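PDB 4HBS: putative hydrolase from Bacteroides ovatus, which is of unproven function but folds as a five-bladed beta-propeller and may hydrolyse glycosidic bonds, as do many members of its wider clan. Local coordinates for residues N168-L173 and T206-I211; T306-G311 and F403-L408. All blocks are in the same frame, centred on the assembly; numbering follows the deposited sequence.

Interaction 1 (N168-L173 and T206-I211)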
ATOM      1  N   ASN A 168      19.280   7.540   9.259  1.00 64.97           N
ATOM      2  CA  ASN A 168      18.838   6.468  10.179  1.00 64.11           C
ATOM      3  C   ASN A 168      17.522   6.854  10.905  1.00 66.09           C
ATOM      4  O   ASN A 168      17.407   6.790  12.141  1.00 66.70           O
ATOM      5  CB  ASN A 168      19.949   6.080  11.187  1.00 66.47           C
ATOM      6  CG  ASN A 168      19.740   4.694  11.818  1.00 76.99           C
ATOM      7  OD1 ASN A 168      19.450   3.692  11.122  1.00 71.30           O
ATOM      8  ND2 ASN A 168      19.881   4.596  13.147  1.00 56.41           N
ATOM      9  N   GLN A 169      16.553   7.297  10.103  1.00 59.16           N
ATOM     10  CA  GLN A 169      15.223   7.705  10.544  1.00 56.55           C
ATOM     11  C   GLN A 169      14.297   7.492   9.404  1.00 58.22           C
ATOM     12  O   GLN A 169      14.696   7.761   8.265  1.00 59.09           O
ATOM     13  CB  GLN A 169      15.188   9.185  10.965  1.00 58.21           C
ATOM     14  CG  GLN A 169      15.873   9.486  12.276  1.00 64.09           C
ATOM     15  CD  GLN A 169      15.661  10.910  12.703  1.00 75.16           C
ATOM     16  OE1 GLN A 169      15.473  11.823  11.883  1.00 68.40           O
ATOM     17  NE2 GLN A 169      15.740  11.142  14.001  1.00 67.66           N
HETATM   18  N   MSE A 170      13.072   7.024   9.662  1.00 50.77           N
HETATM   19  CA  MSE A 170      12.120   6.814   8.585  1.00 47.90           C
HETATM   20  C   MSE A 170      11.189   8.014   8.480  1.00 53.33           C
HETATM   21  O   MSE A 170      10.477   8.338   9.437  1.00 53.19           O
HETATM   22  CB  MSE A 170      11.326   5.531   8.786  1.00 47.68           C
HETATM   23  CG  MSE A 170      10.489   5.150   7.571  1.00 51.42           C
HETATM   24 SE   MSE A 170       9.221   3.802   8.009  0.75 55.64          SE
HETATM   25  CE  MSE A 170       8.028   4.897   9.010  1.00 51.38           C
ATOM     26  N   GLN A 171      11.198   8.662   7.303  1.00 49.83           N
ATOM     27  CA  GLN A 171      10.338   9.796   6.974  1.00 48.72           C
ATOM     28  C   GLN A 171       9.174   9.249   6.201  1.00 49.65           C
ATOM     29  O   GLN A 171       9.394   8.575   5.189  1.00 49.22           O
ATOM     30  CB  GLN A 171      11.084  10.832   6.128  1.00 51.27           C
ATOM     31  CG  GLN A 171      12.471  11.175   6.608  1.00 60.07           C
ATOM     32  CD  GLN A 171      13.055  12.191   5.680  1.00 78.18           C
ATOM     33  OE1 GLN A 171      13.391  11.874   4.533  1.00 74.31           O
ATOM     34  NE2 GLN A 171      13.120  13.446   6.105  1.00 69.72           N
HETATM   35  N   MSE A 172       7.944   9.500   6.667  1.00 43.93           N
HETATM   36  CA  MSE A 172       6.733   8.984   6.043  1.00 41.18           C
HETATM   37  C   MSE A 172       5.719  10.077   5.762  1.00 46.87           C
HETATM   38  O   MSE A 172       5.576  10.999   6.570  1.00 48.47           O
HETATM   39  CB  MSE A 172       6.106   7.963   6.986  1.00 41.72           C
HETATM   40  CG  MSE A 172       4.701   7.533   6.567  1.00 46.14           C
HETATM   41 SE   MSE A 172       4.146   5.966   7.429  0.75 51.06          SE
HETATM   42  CE  MSE A 172       3.065   5.319   6.049  1.00 47.08           C
ATOM     43  N   LEU A 173       4.955   9.928   4.661  1.00 42.46           N
ATOM     44  CA  LEU A 173       3.862  10.837   4.338  1.00 42.60           C
ATOM     45  C   LEU A 173       2.522  10.220   4.764  1.00 48.28           C
ATOM     46  O   LEU A 173       2.256   9.049   4.487  1.00 47.98           O
ATOM     47  CB  LEU A 173       3.789  11.167   2.842  1.00 42.48           C
ATOM     48  CG  LEU A 173       4.980  11.782   2.177  1.00 48.24           C
ATOM     49  CD1 LEU A 173       4.723  11.943   0.726  1.00 48.42           C
ATOM     50  CD2 LEU A 173       5.340  13.132   2.767  1.00 51.53           C
ATOM     51  N   THR A 206      11.697   3.852  22.421  1.00 65.06           N
ATOM     52  CA  THR A 206      12.275   4.649  21.341  1.00 64.32           C
ATOM     53  C   THR A 206      11.954   4.122  19.929  1.00 66.22           C
ATOM     54  O   THR A 206      11.717   4.928  19.031  1.00 64.76           O
ATOM     55  CB  THR A 206      13.810   4.740  21.529  1.00 72.75           C
ATOM     56  OG1 THR A 206      14.364   3.435  21.723  1.00 72.07           O
ATOM     57  CG2 THR A 206      14.184   5.601  22.714  1.00 72.09           C
ATOM     58  N   TYR A 207      11.979   2.791  19.725  1.00 61.98           N
ATOM     59  CA  TYR A 207      11.793   2.189  18.396  1.00 59.87           C
ATOM     60  C   TYR A 207      10.419   2.453  17.760  1.00 62.21           C
ATOM     61  O   TYR A 207       9.379   2.050  18.301  1.00 62.05           O
ATOM     62  CB  TYR A 207      12.036   0.685  18.431  1.00 60.88           C
ATOM     63  CG  TYR A 207      12.387   0.147  17.068  1.00 61.46           C
ATOM     64  CD1 TYR A 207      13.686   0.231  16.579  1.00 65.07           C
ATOM     65  CD2 TYR A 207      11.410  -0.365  16.227  1.00 59.37           C
ATOM     66  CE1 TYR A 207      14.011  -0.229  15.308  1.00 64.48           C
ATOM     67  CE2 TYR A 207      11.724  -0.828  14.957  1.00 59.22           C
ATOM     68  CZ  TYR A 207      13.028  -0.768  14.504  1.00 66.42           C
ATOM     69  OH  TYR A 207      13.342  -1.237  13.255  1.00 67.49           O
HETATM   70  N   MSE A 208      10.453   3.067  16.544  1.00 56.42           N
HETATM   71  CA  MSE A 208       9.305   3.471  15.728  1.00 53.89           C
HETATM   72  C   MSE A 208       8.416   4.510  16.454  1.00 58.53           C
HETATM   73  O   MSE A 208       7.232   4.646  16.129  1.00 57.72           O
HETATM   74  CB  MSE A 208       8.484   2.260  15.230  1.00 54.47           C
HETATM   75  CG  MSE A 208       8.922   1.754  13.860  1.00 60.65           C
HETATM   76 SE   MSE A 208       8.822   3.076  12.410  0.75 67.29          SE
HETATM   77  CE  MSE A 208      10.110   2.348  11.315  1.00 64.49           C
ATOM     78  N   LYS A 209       9.016   5.309  17.368  1.00 56.03           N
ATOM     79  CA  LYS A 209       8.293   6.378  18.044  1.00 55.45           C
ATOM     80  C   LYS A 209       8.262   7.553  17.081  1.00 60.51           C
ATOM     81  O   LYS A 209       9.265   7.798  16.397  1.00 60.09           O
ATOM     82  CB  LYS A 209       8.949   6.768  19.392  1.00 58.72           C
ATOM     83  N   LEU A 210       7.111   8.257  16.997  1.00 57.72           N
ATOM     84  CA  LEU A 210       6.964   9.442  16.144  1.00 57.69           C
ATOM     85  C   LEU A 210       7.796  10.602  16.746  1.00 63.16           C
ATOM     86  O   LEU A 210       7.389  11.191  17.752  1.00 64.27           O
ATOM     87  CB  LEU A 210       5.472   9.817  16.032  1.00 56.96           C
ATOM     88  CG  LEU A 210       5.076  11.028  15.172  1.00 62.44           C
ATOM     89  CD1 LEU A 210       5.521  10.870  13.743  1.00 62.64           C
ATOM     90  CD2 LEU A 210       3.574  11.199  15.171  1.00 64.53           C
ATOM     91  N   ILE A 211       8.985  10.873  16.164  1.00 58.98           N
ATOM     92  CA  ILE A 211       9.901  11.932  16.621  1.00 60.13           C
ATOM     93  C   ILE A 211       9.380  13.335  16.280  1.00 63.31           C
ATOM     94  O   ILE A 211       9.559  14.258  17.082  1.00 63.61           O
ATOM     95  CB  ILE A 211      11.322  11.702  16.010  1.00 64.28           C
ATOM     96  CG1 ILE A 211      11.960  10.432  16.582  1.00 65.41           C
ATOM     97  CG2 ILE A 211      12.244  12.916  16.177  1.00 67.23           C
ATOM     98  CD1 ILE A 211      11.794  10.228  18.145  1.00 76.53           C
TER

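Interaction 2 (T306-G311 and F403-L408)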
ATOM      1  N   THR A 306      16.120  -0.270 -17.017  1.00 68.56           N
ATOM      2  CA  THR A 306      14.716  -0.062 -17.351  1.00 66.30           C
ATOM      3  C   THR A 306      13.903   0.221 -16.091  1.00 67.02           C
ATOM      4  O   THR A 306      14.113  -0.418 -15.055  1.00 66.23           O
ATOM      5  CB  THR A 306      14.164  -1.296 -18.097  1.00 71.71           C
ATOM      6  OG1 THR A 306      15.014  -1.587 -19.214  1.00 74.61           O
ATOM      7  CG2 THR A 306      12.718  -1.102 -18.580  1.00 66.98           C
ATOM      8  N   TYR A 307      12.965   1.178 -16.196  1.00 61.01           N
ATOM      9  CA  TYR A 307      12.032   1.513 -15.138  1.00 58.01           C
ATOM     10  C   TYR A 307      10.767   0.801 -15.448  1.00 60.71           C
ATOM     11  O   TYR A 307      10.293   0.898 -16.570  1.00 61.20           O
ATOM     12  CB  TYR A 307      11.800   3.017 -15.052  1.00 58.75           C
ATOM     13  CG  TYR A 307      13.027   3.737 -14.569  1.00 61.70           C
ATOM     14  CD1 TYR A 307      14.044   4.084 -15.449  1.00 65.91           C
ATOM     15  CD2 TYR A 307      13.234   3.965 -13.217  1.00 61.52           C
ATOM     16  CE1 TYR A 307      15.207   4.706 -15.005  1.00 68.08           C
ATOM     17  CE2 TYR A 307      14.390   4.587 -12.759  1.00 63.84           C
ATOM     18  CZ  TYR A 307      15.392   4.931 -13.654  1.00 74.18           C
ATOM     19  OH  TYR A 307      16.534   5.580 -13.237  1.00 77.52           O
ATOM     20  N   TYR A 308      10.243   0.035 -14.494  1.00 55.49           N
ATOM     21  CA  TYR A 308       8.994  -0.698 -14.652  1.00 53.43           C
ATOM     22  C   TYR A 308       7.982  -0.117 -13.718  1.00 53.90           C
ATOM     23  O   TYR A 308       8.324   0.205 -12.583  1.00 53.17           O
ATOM     24  CB  TYR A 308       9.194  -2.183 -14.351  1.00 54.19           C
ATOM     25  CG  TYR A 308      10.158  -2.855 -15.299  1.00 57.97           C
ATOM     26  CD1 TYR A 308       9.735  -3.320 -16.542  1.00 60.78           C
ATOM     27  CD2 TYR A 308      11.495  -3.028 -14.958  1.00 59.41           C
ATOM     28  CE1 TYR A 308      10.622  -3.949 -17.417  1.00 62.52           C
ATOM     29  CE2 TYR A 308      12.384  -3.669 -15.817  1.00 61.56           C
ATOM     30  CZ  TYR A 308      11.947  -4.122 -17.050  1.00 68.72           C
ATOM     31  OH  TYR A 308      12.826  -4.734 -17.916  1.00 70.10           O
HETATM   32  N   MSE A 309       6.745   0.031 -14.181  1.00 48.48           N
HETATM   33  CA  MSE A 309       5.638   0.529 -13.373  1.00 46.30           C
HETATM   34  C   MSE A 309       4.608  -0.537 -13.283  1.00 51.16           C
HETATM   35  O   MSE A 309       4.311  -1.133 -14.310  1.00 51.69           O
HETATM   36  CB  MSE A 309       5.029   1.760 -14.011  1.00 48.17           C
HETATM   37  CG  MSE A 309       3.942   2.368 -13.181  1.00 52.25           C
HETATM   38 SE   MSE A 309       3.208   3.928 -14.059  0.75 58.85          SE
HETATM   39  CE  MSE A 309       1.577   3.273 -14.150  1.00 54.86           C
ATOM     40  N   ILE A 310       4.039  -0.788 -12.085  1.00 47.17           N
ATOM     41  CA  ILE A 310       2.978  -1.795 -11.919  1.00 46.10           C
ATOM     42  C   ILE A 310       1.803  -1.115 -11.273  1.00 49.24           C
ATOM     43  O   ILE A 310       1.950  -0.506 -10.225  1.00 48.98           O
ATOM     44  CB  ILE A 310       3.419  -3.046 -11.121  1.00 48.58           C
ATOM     45  CG1 ILE A 310       4.626  -3.722 -11.792  1.00 50.53           C
ATOM     46  CG2 ILE A 310       2.241  -4.057 -10.995  1.00 47.87           C
ATOM     47  CD1 ILE A 310       5.318  -4.604 -10.928  1.00 63.79           C
ATOM     48  N   GLY A 311       0.651  -1.225 -11.894  1.00 45.56           N
ATOM     49  CA  GLY A 311      -0.567  -0.616 -11.391  1.00 44.58           C
ATOM     50  C   GLY A 311      -1.779  -1.464 -11.660  1.00 48.01           C
ATOM     51  O   GLY A 311      -1.740  -2.367 -12.492  1.00 48.90           O
ATOM     52  N   PHE A 403       6.932 -14.660 -10.691  1.00 48.79           N
ATOM     53  CA  PHE A 403       8.296 -15.002 -11.098  1.00 51.20           C
ATOM     54  C   PHE A 403       8.418 -14.887 -12.603  1.00 58.18           C
ATOM     55  O   PHE A 403       7.486 -15.240 -13.336  1.00 58.73           O
ATOM     56  CB  PHE A 403       8.667 -16.403 -10.660  1.00 53.92           C
ATOM     57  CG  PHE A 403       8.805 -16.549  -9.172  1.00 55.46           C
ATOM     58  CD1 PHE A 403       7.682 -16.624  -8.361  1.00 57.30           C
ATOM     59  CD2 PHE A 403      10.056 -16.698  -8.586  1.00 58.45           C
ATOM     60  CE1 PHE A 403       7.807 -16.800  -6.989  1.00 58.33           C
ATOM     61  CE2 PHE A 403      10.181 -16.876  -7.213  1.00 61.24           C
ATOM     62  CZ  PHE A 403       9.057 -16.918  -6.421  1.00 58.66           C
ATOM     63  N   ASN A 404       9.555 -14.377 -13.065  1.00 55.94           N
ATOM     64  CA  ASN A 404       9.839 -14.217 -14.479  1.00 56.79           C
ATOM     65  C   ASN A 404       8.902 -13.156 -15.144  1.00 61.29           C
ATOM     66  O   ASN A 404       8.642 -13.227 -16.345  1.00 62.13           O
ATOM     67  CB  ASN A 404       9.767 -15.588 -15.184  1.00 56.47           C
ATOM     68  CG  ASN A 404      10.697 -15.751 -16.355  1.00 78.06           C
ATOM     69  OD1 ASN A 404      11.725 -15.067 -16.482  1.00 71.24           O
ATOM     70  ND2 ASN A 404      10.364 -16.676 -17.242  1.00 69.92           N
ATOM     71  N   TRP A 405       8.446 -12.152 -14.351  1.00 57.33           N
ATOM     72  CA  TRP A 405       7.647 -10.993 -14.818  1.00 56.82           C
ATOM     73  C   TRP A 405       8.371 -10.223 -15.946  1.00 63.14           C
ATOM     74  O   TRP A 405       7.723  -9.659 -16.821  1.00 63.51           O
ATOM     75  CB  TRP A 405       7.342 -10.026 -13.653  1.00 54.38           C
ATOM     76  CG  TRP A 405       8.552  -9.550 -12.897  1.00 56.11           C
ATOM     77  CD1 TRP A 405       9.150 -10.164 -11.837  1.00 58.97           C
ATOM     78  CD2 TRP A 405       9.373  -8.420 -13.218  1.00 56.98           C
ATOM     79  NE1 TRP A 405      10.276  -9.473 -11.461  1.00 58.83           N
ATOM     80  CE2 TRP A 405      10.448  -8.411 -12.306  1.00 60.89           C
ATOM     81  CE3 TRP A 405       9.322  -7.433 -14.213  1.00 58.96           C
ATOM     82  CZ2 TRP A 405      11.436  -7.424 -12.329  1.00 61.35           C
ATOM     83  CZ3 TRP A 405      10.319  -6.475 -14.254  1.00 61.40           C
ATOM     84  CH2 TRP A 405      11.362  -6.477 -13.321  1.00 62.37           C
ATOM     85  N   GLU A 406       9.722 -10.219 -15.910  1.00 61.35           N
ATOM     86  CA  GLU A 406      10.615  -9.588 -16.906  1.00 62.77           C
ATOM     87  C   GLU A 406      10.341 -10.072 -18.356  1.00 66.77           C
ATOM     88  O   GLU A 406      10.556  -9.307 -19.293  1.00 67.34           O
ATOM     89  CB  GLU A 406      12.091  -9.903 -16.559  1.00 65.55           C
ATOM     90  CG  GLU A 406      12.551  -9.398 -15.196  1.00 78.99           C
ATOM     91  CD  GLU A 406      12.745 -10.434 -14.095  1.00 99.43           C
ATOM     92  OE1 GLU A 406      11.902 -11.358 -13.983  1.00 81.57           O
ATOM     93  OE2 GLU A 406      13.699 -10.273 -13.296  1.00 93.14           O
ATOM     94  N   SER A 407       9.889 -11.349 -18.524  1.00 62.33           N
ATOM     95  CA  SER A 407       9.580 -11.987 -19.817  1.00 62.53           C
ATOM     96  C   SER A 407       8.599 -11.233 -20.674  1.00 66.15           C
ATOM     97  O   SER A 407       8.669 -11.362 -21.884  1.00 67.29           O
ATOM     98  CB  SER A 407       8.989 -13.370 -19.599  1.00 65.56           C
ATOM     99  OG  SER A 407       9.870 -14.173 -18.841  1.00 78.70           O
ATOM    100  N   LEU A 408       7.667 -10.471 -20.073  1.00 60.82           N
ATOM    101  CA  LEU A 408       6.637  -9.746 -20.822  1.00 60.02           C
ATOM    102  C   LEU A 408       7.179  -8.943 -22.013  1.00 65.22           C
ATOM    103  O   LEU A 408       6.490  -8.870 -23.036  1.00 66.45           O
ATOM    104  CB  LEU A 408       5.857  -8.809 -19.894  1.00 58.39           C
ATOM    105  CG  LEU A 408       4.896  -9.481 -18.900  1.00 61.07           C
ATOM    106  CD1 LEU A 408       4.288  -8.465 -18.004  1.00 59.96           C
ATOM    107  CD2 LEU A 408       3.799 -10.257 -19.614  1.00 62.97           C
TER

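Interaction 1 (N168-L173 and T206-I211)
One antiparallel blade of the five-bladed propeller brings M170 and M208, both present as selenomethionine, together across the width of an intervening strand. M170 lies on strand 169-178 and M208 in the turn that leads into strand 210-218; strand 187-197 runs between them, so the contact is made by side chains alone, with the two CA atoms 8.4 Å apart. M170 holds CG anti to its own backbone N (chi1 -170°), which sends an extended chain toward the turn before it bends at its end. M208 bends earlier, at chi2, and its side chain meets that of M170 at about a right angle. SE of M170 lies 3.7 Å from CE of M208, and CE of M170 lies 3.9 Å from SE of M208. Methionine, long, unbranched and apolar, suits a buried place where a side chain must reach across the width of a strand. M208 takes a left-handed backbone conformation at the third position of a type II turn, closed by K209 N to T206 O at 3.2 Å. Nearer the surface, NE2 of Q169 comes only loosely near CG2 of I211, 4.5 Å away. Strand 187-197 bonds to both sides, pairing Y196 with M170 and S197 with M208 and K209. From strand 71-75 of another blade, F72 touches both selenomethionines, while A163 and I165 of strand 156-165 pack on M170.

Interaction 2 (T306-G311 and F403-L408)
W405 drives the edge of its indole into the face of Y308, a T-shaped pair with the planes at 82° and the centroid of the six-membered ring 5.0 Å from that of the phenol. The leading atom is CZ3 of W405, which stands 3.6 Å above the Y308 ring, over its centre; CH2 of W405 follows, 3.8 Å from CD2 of Y308. Edge hydrogens of the indole thus point at the pi cloud of the tyrosine: Y308 suits its place by offering a flat pi face, and W405 by the long CZ3–CH2 edge that reaches it. The indole reaches this pose with CG set between the backbone N and the carbonyl carbon (chi1 54°), which carries the ring across from the 3-10 segment that begins at W405 toward strand 306-312. Each ring has a further neighbour: the methyl CG2 of T306 lies against the other face of Y308, offset toward its rim, and CG of E406 lies over one face of W405. Replacing Y308 with a serine would probably leave the CZ3 edge of W405 without its aromatic face and open a gap between it and T306. The start of the 3-10 segment is secured by the carbonyl oxygen of N404, which accepts two bonds from S407, one from OG at 2.9 Å and one from N at 3.1 Å; the small hydroxyl of serine can fold back onto that oxygen. Beyond the pair, W405 NE1 bonds to G369 O, and F301 of strand 298-303 makes a second edge-to-face contact with the indole. M322 of strand 319-325 and L371 of strand 371-377 also pack on W405, which places it at the seam between two blades, with E406 salt-bridged to K303 beside it.

Overall arrangement
The two contacts come in series along the chain, interaction 1 closing before interaction 2 opens, and they do not touch: their centres are 31 Å apart and their nearest atoms about 17 Å. They differ in what they join. Interaction 1 joins strand 169-178 to the turn leading into strand 210-218, within one four-stranded blade, whereas interaction 2 ties strand 306-312 of a later blade to the chain just after strand 399-403. That last strand pairs with strand 38-42, so its blade is built from both ends of the chain, a Velcro-like closure of the ring. One contact therefore helps pack a blade internally, the other joins neighbouring blades beside the closure.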